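Local coordinates for protein EvdO1 (Micromonospora carbonacea, PDB 4XBZ) that probably catalyses an oxidative cyclization in orthosomycin biosynthesis as a metal-dependent oxygenase of the phytanoyl-CoA dioxygenase family with a double-stranded beta-helix core, at residues Arg61-Pro66 against Ala122-Leu127; Arg82-Arg87 against Gly102-Arg107; Asn192-Ile197 against Lys252-Ile257. All blocks are in the same frame, centred on the assembly; numbering follows the deposited sequence.

Contact 1 of 3, residues Arg61-Pro66 against Ala122-Leu127; sequences RGLLTP and AGHPLL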
# COMPACT_ATOMS: atom_id res chain seq x y z
N ARG A 61 -12.79 -13.49 -4.03
CA ARG A 61 -13.91 -14.30 -4.54
C ARG A 61 -15.10 -13.43 -4.94
O ARG A 61 -15.38 -12.43 -4.30
CB ARG A 61 -14.37 -15.33 -3.50
CG ARG A 61 -13.31 -16.30 -3.03
CD ARG A 61 -12.82 -17.23 -4.13
NE ARG A 61 -11.88 -18.22 -3.58
CZ ARG A 61 -11.18 -19.08 -4.31
NH1 ARG A 61 -11.29 -19.10 -5.64
NH2 ARG A 61 -10.35 -19.93 -3.70
N GLY A 62 -15.79 -13.84 -6.01
CA GLY A 62 -17.02 -13.18 -6.43
C GLY A 62 -16.94 -11.70 -6.79
O GLY A 62 -17.84 -10.93 -6.45
N LEU A 63 -15.88 -11.30 -7.49
CA LEU A 63 -15.75 -9.91 -7.93
C LEU A 63 -16.90 -9.52 -8.86
O LEU A 63 -17.48 -8.45 -8.71
CB LEU A 63 -14.40 -9.69 -8.63
CG LEU A 63 -14.23 -8.30 -9.27
CD1 LEU A 63 -14.13 -7.22 -8.22
CD2 LEU A 63 -13.03 -8.26 -10.22
N LEU A 64 -17.23 -10.40 -9.79
CA LEU A 64 -18.22 -10.07 -10.82
C LEU A 64 -19.59 -10.67 -10.53
O LEU A 64 -19.69 -11.78 -10.01
CB LEU A 64 -17.73 -10.56 -12.18
CG LEU A 64 -16.37 -10.09 -12.67
CD1 LEU A 64 -16.02 -10.77 -13.98
CD2 LEU A 64 -16.38 -8.59 -12.83
N THR A 65 -20.64 -9.91 -10.86
CA THR A 65 -21.97 -10.52 -10.99
C THR A 65 -21.95 -11.59 -12.09
O THR A 65 -21.09 -11.56 -12.97
CB THR A 65 -23.07 -9.48 -11.33
OG1 THR A 65 -22.83 -8.94 -12.64
CG2 THR A 65 -23.12 -8.38 -10.30
N PRO A 66 -22.89 -12.54 -12.03
CA PRO A 66 -23.06 -13.53 -13.10
C PRO A 66 -23.21 -12.90 -14.49
O PRO A 66 -22.57 -13.36 -15.44
CB PRO A 66 -24.33 -14.28 -12.69
CG PRO A 66 -24.27 -14.25 -11.20
CD PRO A 66 -23.72 -12.87 -10.85
N ALA A 122 -12.75 -2.41 -16.74
CA ALA A 122 -11.59 -1.66 -16.29
C ALA A 122 -11.99 -0.49 -15.40
O ALA A 122 -11.14 0.12 -14.77
CB ALA A 122 -10.76 -1.18 -17.48
N GLY A 123 -13.29 -0.19 -15.32
CA GLY A 123 -13.79 0.83 -14.40
C GLY A 123 -14.58 0.26 -13.23
O GLY A 123 -15.24 1.00 -12.51
N HIS A 124 -14.52 -1.06 -13.07
CA HIS A 124 -15.25 -1.76 -12.01
C HIS A 124 -14.88 -1.24 -10.63
O HIS A 124 -13.73 -1.39 -10.20
CB HIS A 124 -14.98 -3.27 -12.11
CG HIS A 124 -15.87 -4.12 -11.26
ND1 HIS A 124 -16.03 -3.92 -9.90
CD2 HIS A 124 -16.63 -5.20 -11.57
CE1 HIS A 124 -16.86 -4.84 -9.42
NE2 HIS A 124 -17.23 -5.63 -10.41
N PRO A 125 -15.86 -0.66 -9.91
CA PRO A 125 -15.65 0.09 -8.67
C PRO A 125 -15.15 -0.76 -7.49
O PRO A 125 -14.45 -0.21 -6.64
CB PRO A 125 -17.05 0.65 -8.37
CG PRO A 125 -17.99 -0.33 -9.01
CD PRO A 125 -17.29 -0.80 -10.24
N LEU A 126 -15.47 -2.06 -7.44
CA LEU A 126 -14.93 -2.91 -6.39
C LEU A 126 -13.45 -3.19 -6.66
O LEU A 126 -12.60 -3.14 -5.76
CB LEU A 126 -15.71 -4.22 -6.26
CG LEU A 126 -17.15 -4.13 -5.73
CD1 LEU A 126 -17.73 -5.51 -5.41
CD2 LEU A 126 -17.25 -3.20 -4.52
N LEU A 127 -13.14 -3.47 -7.93
CA LEU A 127 -11.75 -3.65 -8.35
C LEU A 127 -10.90 -2.41 -8.01
O LEU A 127 -9.87 -2.51 -7.34
CB LEU A 127 -11.70 -3.95 -9.85
CG LEU A 127 -10.34 -4.05 -10.54
CD1 LEU A 127 -9.42 -5.02 -9.82
CD2 LEU A 127 -10.49 -4.46 -12.02
O HOH W 1 -19.83 -7.22 -11.46
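The tight part of this contact is L63 against H124: CD1 of L63 sits over one face of the imidazole, displaced toward the rim, as a CH-pi contact 4.1 Å from the ring centroid and 24° off its normal. With CG anti to the backbone N (chi1 174°), L63 carries the same CD1 onward into the first turn of helix 125-134, where it meets L126 CB at 3.9 Å. CD2 of L64 reaches the ring obliquely, 3.6 Å from H124 CD2. The ring is held from the other end by a capping bond: H124 is the N-cap of helix 125-134, and L126 N donates to its ND1 at 3.1 Å, in the ring plane. The contact thus joins the loop after strand 57-61 to that helix start, beside the large sheet of the double-stranded beta-helix, whose I183 touches both L63 and L64. The polar side is looser. H124 NE2 makes a weak, bent bond to L63 O (3.3 Å, 124°), an oxygen also bonded by R40 NH2. A water 3.2 Å from H124 NE2 accepts from T65 N at 2.9 Å.

Contact 2 of 3, residues Arg82-Arg87 against Gly102-Arg107; sequences RAWSTR and GAAPVR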
# COMPACT_ATOMS: atom_id res chain seq x y z
N ARG A 82 -11.21 -13.57 -33.29
CA ARG A 82 -10.58 -12.58 -34.16
C ARG A 82 -9.12 -12.90 -34.43
O ARG A 82 -8.66 -12.81 -35.57
CB ARG A 82 -10.71 -11.19 -33.54
CG ARG A 82 -9.73 -10.16 -34.09
CD ARG A 82 -9.92 -8.82 -33.38
NE ARG A 82 -9.09 -7.77 -33.96
CZ ARG A 82 -9.13 -6.50 -33.57
NH1 ARG A 82 -9.95 -6.12 -32.59
NH2 ARG A 82 -8.34 -5.61 -34.15
N ALA A 83 -8.39 -13.29 -33.39
CA ALA A 83 -6.97 -13.55 -33.53
C ALA A 83 -6.72 -14.70 -34.49
O ALA A 83 -5.80 -14.63 -35.31
CB ALA A 83 -6.35 -13.86 -32.17
N TRP A 84 -7.55 -15.73 -34.41
CA TRP A 84 -7.46 -16.88 -35.30
C TRP A 84 -7.82 -16.52 -36.74
O TRP A 84 -7.14 -16.96 -37.68
CB TRP A 84 -8.38 -18.00 -34.83
CG TRP A 84 -7.88 -18.79 -33.67
CD1 TRP A 84 -8.40 -18.82 -32.41
CD2 TRP A 84 -6.75 -19.67 -33.65
NE1 TRP A 84 -7.69 -19.68 -31.62
CE2 TRP A 84 -6.66 -20.22 -32.35
CE3 TRP A 84 -5.82 -20.07 -34.61
CZ2 TRP A 84 -5.68 -21.14 -31.99
CZ3 TRP A 84 -4.83 -20.97 -34.24
CH2 TRP A 84 -4.77 -21.50 -32.95
N SER A 85 -8.89 -15.76 -36.91
CA SER A 85 -9.35 -15.37 -38.24
C SER A 85 -8.28 -14.62 -39.03
O SER A 85 -8.17 -14.79 -40.24
CB SER A 85 -10.60 -14.49 -38.16
OG SER A 85 -11.68 -15.16 -37.54
N THR A 86 -7.50 -13.79 -38.34
CA THR A 86 -6.62 -12.85 -39.02
C THR A 86 -5.18 -13.31 -39.11
O THR A 86 -4.47 -12.97 -40.06
CB THR A 86 -6.62 -11.48 -38.33
OG1 THR A 86 -5.89 -11.56 -37.10
CG2 THR A 86 -8.04 -11.01 -38.05
N ARG A 87 -4.75 -14.09 -38.12
CA ARG A 87 -3.35 -14.42 -37.97
C ARG A 87 -2.51 -13.16 -38.07
O ARG A 87 -1.47 -13.12 -38.74
CB ARG A 87 -2.94 -15.45 -39.01
CG ARG A 87 -3.82 -16.64 -38.93
CD ARG A 87 -3.39 -17.78 -39.81
NE ARG A 87 -4.38 -18.83 -39.61
CZ ARG A 87 -4.29 -19.77 -38.68
NH1 ARG A 87 -3.22 -19.85 -37.89
NH2 ARG A 87 -5.27 -20.66 -38.56
N GLY A 102 0.46 -25.41 -36.40
CA GLY A 102 0.38 -25.53 -34.95
C GLY A 102 0.62 -24.22 -34.20
O GLY A 102 0.38 -24.16 -33.00
N ALA A 103 1.09 -23.19 -34.90
CA ALA A 103 1.21 -21.86 -34.30
C ALA A 103 -0.13 -21.42 -33.71
O ALA A 103 -1.17 -21.61 -34.34
CB ALA A 103 1.70 -20.85 -35.34
N ALA A 104 -0.12 -20.86 -32.51
CA ALA A 104 -1.36 -20.39 -31.90
C ALA A 104 -1.15 -19.06 -31.19
O ALA A 104 -0.02 -18.72 -30.85
CB ALA A 104 -1.88 -21.42 -30.95
N PRO A 105 -2.22 -18.28 -31.00
CA PRO A 105 -2.13 -17.05 -30.20
C PRO A 105 -2.30 -17.36 -28.71
O PRO A 105 -3.09 -18.24 -28.38
CB PRO A 105 -3.29 -16.20 -30.72
CG PRO A 105 -4.33 -17.23 -31.12
CD PRO A 105 -3.57 -18.45 -31.58
N VAL A 106 -1.58 -16.65 -27.84
CA VAL A 106 -1.65 -16.92 -26.41
C VAL A 106 -1.96 -15.65 -25.60
O VAL A 106 -2.31 -15.74 -24.41
CB VAL A 106 -0.33 -17.54 -25.88
CG1 VAL A 106 -0.18 -18.98 -26.38
CG2 VAL A 106 0.86 -16.71 -26.31
N ARG A 107 -1.85 -14.49 -26.25
CA ARG A 107 -2.12 -13.23 -25.57
C ARG A 107 -2.52 -12.14 -26.54
O ARG A 107 -1.89 -11.94 -27.58
CB ARG A 107 -0.90 -12.80 -24.75
CG ARG A 107 -1.07 -11.53 -23.91
CD ARG A 107 0.24 -11.22 -23.17
NE ARG A 107 0.31 -9.85 -22.66
CZ ARG A 107 0.58 -9.52 -21.39
NH1 ARG A 107 0.80 -10.46 -20.48
NH2 ARG A 107 0.62 -8.23 -21.02
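W84 and P105 carry the main contact, a CH-pi interaction in which the proline lies over one face of the indole. P105 CD stands 3.5 Å from the centroid of the six-membered ring and 15° off its normal, displaced toward the rim, and its closest atom there is W84 CZ2 at 3.4 Å. The two side chains cross at about a right angle, and CD is the proline atom nearest the six-membered ring, while P105 CG lies farther along, near W84 CE2. In the tryptophan, chi1 of -77° and chi2 of 113° together bring the benzo ring up to P105 and A104.

Two alanines extend this apolar patch. A104 CB meets W84 CH2 at 3.5 Å, approaching the ring obliquely. On the helix, one residue before W84, A83 CB points at the proline and lies 4.1 Å from P105 CG, so P105 is touched by two successive helical residues.

Polar groups take a lesser part. A103 O is 3.7 Å from W84 CZ3, again oblique to the ring. R87, the first residue past the helix, with positive phi, places NH1 a long 4.5 Å from A103 O, with that oxygen near the guanidinium plane; the approach is too distant for a bond. The incoming chain is held by backbone bonds: A104 is bonded to T95 in the loop after strand 92-94, and V106 to V93 in that strand.

The arrangement is a helix C-terminus laid against the start of a strand: the last turn of helix 66-86 covers the entry to strand 105-109, next to the outermost strand 92-94 of the large sheet, just before the classic beta bulge in which V106 and R107 both face V93.

Contact 3 of 3, residues Asn192-Ile197 against Lys252-Ile257; sequences NCVWCI and KQRRVI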
# COMPACT_ATOMS: atom_id res chain seq x y z
N ASN A 192 -4.80 -27.38 -12.82
CA ASN A 192 -4.52 -26.45 -13.92
C ASN A 192 -4.70 -24.99 -13.49
O ASN A 192 -5.74 -24.38 -13.75
CB ASN A 192 -5.43 -26.75 -15.13
CG ASN A 192 -4.95 -26.07 -16.43
OD1 ASN A 192 -4.18 -25.11 -16.41
ND2 ASN A 192 -5.41 -26.58 -17.57
N CYS A 193 -3.68 -24.43 -12.84
CA CYS A 193 -3.77 -23.10 -12.22
C CYS A 193 -2.39 -22.49 -12.00
O CYS A 193 -1.37 -23.12 -12.29
CB CYS A 193 -4.52 -23.16 -10.88
SG CYS A 193 -3.67 -24.06 -9.50
N VAL A 194 -2.37 -21.25 -11.48
CA VAL A 194 -1.12 -20.57 -11.15
C VAL A 194 -0.63 -20.97 -9.77
O VAL A 194 -1.44 -21.15 -8.85
CB VAL A 194 -1.28 -19.02 -11.15
CG1 VAL A 194 0.08 -18.35 -11.02
CG2 VAL A 194 -1.97 -18.55 -12.40
N TRP A 195 0.68 -21.10 -9.62
CA TRP A 195 1.27 -21.34 -8.31
C TRP A 195 2.22 -20.19 -7.98
O TRP A 195 2.80 -19.57 -8.86
CB TRP A 195 2.01 -22.68 -8.27
CG TRP A 195 1.13 -23.89 -8.48
CD1 TRP A 195 0.58 -24.30 -9.66
CD2 TRP A 195 0.72 -24.85 -7.50
NE1 TRP A 195 -0.15 -25.44 -9.47
CE2 TRP A 195 -0.08 -25.80 -8.15
CE3 TRP A 195 0.96 -24.99 -6.12
CZ2 TRP A 195 -0.66 -26.88 -7.48
CZ3 TRP A 195 0.38 -26.07 -5.46
CH2 TRP A 195 -0.42 -27.00 -6.14
N CYS A 196 2.39 -19.90 -6.70
CA CYS A 196 3.33 -18.86 -6.36
C CYS A 196 4.03 -19.15 -5.05
O CYS A 196 3.54 -19.94 -4.24
CB CYS A 196 2.62 -17.51 -6.30
SG CYS A 196 1.32 -17.48 -5.11
N ILE A 197 5.17 -18.51 -4.85
CA ILE A 197 5.88 -18.63 -3.58
C ILE A 197 5.60 -17.41 -2.70
O ILE A 197 6.15 -16.33 -2.93
CB ILE A 197 7.39 -18.81 -3.79
CG1 ILE A 197 7.64 -20.07 -4.62
CG2 ILE A 197 8.11 -18.87 -2.43
CD1 ILE A 197 9.04 -20.22 -5.12
N LYS A 252 -7.90 -27.30 -21.38
CA LYS A 252 -8.66 -26.14 -20.92
C LYS A 252 -8.09 -24.86 -21.50
O LYS A 252 -6.88 -24.70 -21.54
CB LYS A 252 -8.66 -26.04 -19.40
CG LYS A 252 -9.20 -27.26 -18.68
CD LYS A 252 -9.13 -27.08 -17.16
CE LYS A 252 -9.74 -28.27 -16.43
NZ LYS A 252 -9.35 -29.54 -17.13
N GLN A 253 -8.96 -23.95 -21.95
CA GLN A 253 -8.44 -22.75 -22.59
C GLN A 253 -7.95 -21.70 -21.57
O GLN A 253 -7.09 -20.87 -21.89
CB GLN A 253 -9.49 -22.13 -23.53
CG GLN A 253 -8.85 -21.22 -24.60
CD GLN A 253 -9.86 -20.59 -25.55
OE1 GLN A 253 -10.96 -20.20 -25.13
NE2 GLN A 253 -9.49 -20.49 -26.83
N ARG A 254 -8.48 -21.77 -20.35
CA ARG A 254 -7.96 -20.98 -19.22
C ARG A 254 -7.69 -19.52 -19.59
O ARG A 254 -6.55 -19.09 -19.69
CB ARG A 254 -6.68 -21.63 -18.68
CG ARG A 254 -6.91 -23.01 -18.08
CD ARG A 254 -6.45 -23.06 -16.65
NE ARG A 254 -6.21 -21.72 -16.15
CZ ARG A 254 -5.05 -21.29 -15.68
NH1 ARG A 254 -4.00 -22.08 -15.60
NH2 ARG A 254 -4.95 -20.03 -15.28
N ARG A 255 -8.76 -18.76 -19.80
CA ARG A 255 -8.61 -17.36 -20.17
C ARG A 255 -8.58 -16.47 -18.93
O ARG A 255 -9.46 -16.56 -18.06
CB ARG A 255 -9.75 -16.94 -21.11
CG ARG A 255 -9.94 -17.84 -22.34
CD ARG A 255 -11.32 -17.64 -22.96
NE ARG A 255 -12.41 -18.00 -22.05
CZ ARG A 255 -13.66 -17.58 -22.18
NH1 ARG A 255 -13.99 -16.77 -23.18
NH2 ARG A 255 -14.59 -17.95 -21.29
N VAL A 256 -7.57 -15.61 -18.86
CA VAL A 256 -7.46 -14.62 -17.80
C VAL A 256 -7.22 -13.21 -18.36
O VAL A 256 -6.33 -13.02 -19.19
CB VAL A 256 -6.32 -14.95 -16.81
CG1 VAL A 256 -6.22 -13.87 -15.73
CG2 VAL A 256 -6.54 -16.32 -16.17
N ILE A 257 -8.02 -12.25 -17.91
CA ILE A 257 -7.82 -10.85 -18.25
C ILE A 257 -6.97 -10.18 -17.18
O ILE A 257 -7.35 -10.18 -16.00
CB ILE A 257 -9.17 -10.11 -18.39
CG1 ILE A 257 -9.85 -10.47 -19.69
CG2 ILE A 257 -8.98 -8.60 -18.34
CD1 ILE A 257 -11.25 -9.91 -19.81
O HOH W 2 -6.39 -29.83 -17.08
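This contact joins the two sheets of the double-stranded beta-helix: N192 and C193 lead into strand 194-196 of the smaller sheet, and R254 lies just ahead of strand 256-263 of the larger one. The metal-binding core is close by, with the side chain of V194 about 7 Å from the bound nickel ion, which is held by H160, D162 and H244. N192 and R254 make the central pair. R254 NH1 donates to N192 OD1 at 3.1 Å in an almost straight bond (176°), and the oxygen lies at the edge of the guanidinium, in its plane. The amide and guanidinium planes are 85° apart, and the donor is tilted 35° from the carbonyl plane. The arginine reaches this position by curling at chi2 and chi3, with its CD also 3.1 Å from N192 OD1; the same oxygen therefore meets both the bend and the tip of the side chain. Beyond the bond, NH1 lies 3.5 Å from C193 CA, and NH2 comes near V194 CG2. K149 NZ is close to NH1, a like-charge approach that the amide oxygen would be expected to ease. Y184 of strand 179-184 touches both V194 and R254 and so bridges the two segments. On the other side of the amide, ND2 of N192 packs against the aliphatic part of K252, 3.8 Å from CB. A bend at chi4 ends the lysine chain, whose NZ donates to a water at 3.0 Å; the same water accepts a weak bond from N192 ND2 at 3.4 Å.

Overall arrangement
Contact 2 falls in the chain between the two segments of contact 1, and contact 3 follows both; all lie in the phytanoyl-CoA dioxygenase region. Helix 66-86 starts at contact 1 and ends at contact 2, whose centres are 28 Å apart, and its side touches Q253, R255 and I257 from contact 3. Contact 3 is centred 19 Å from each of the others; its nearest atoms are about 5 Å from contact 2 and about 7 Å from contact 1. The large sheet links all three. Contact 1 joins the loop after strand 57-61 to the start of helix 125-134, contact 2 lays the end of helix 66-86 on strand 105-109, and contact 3 links the two sheets near the nickel site.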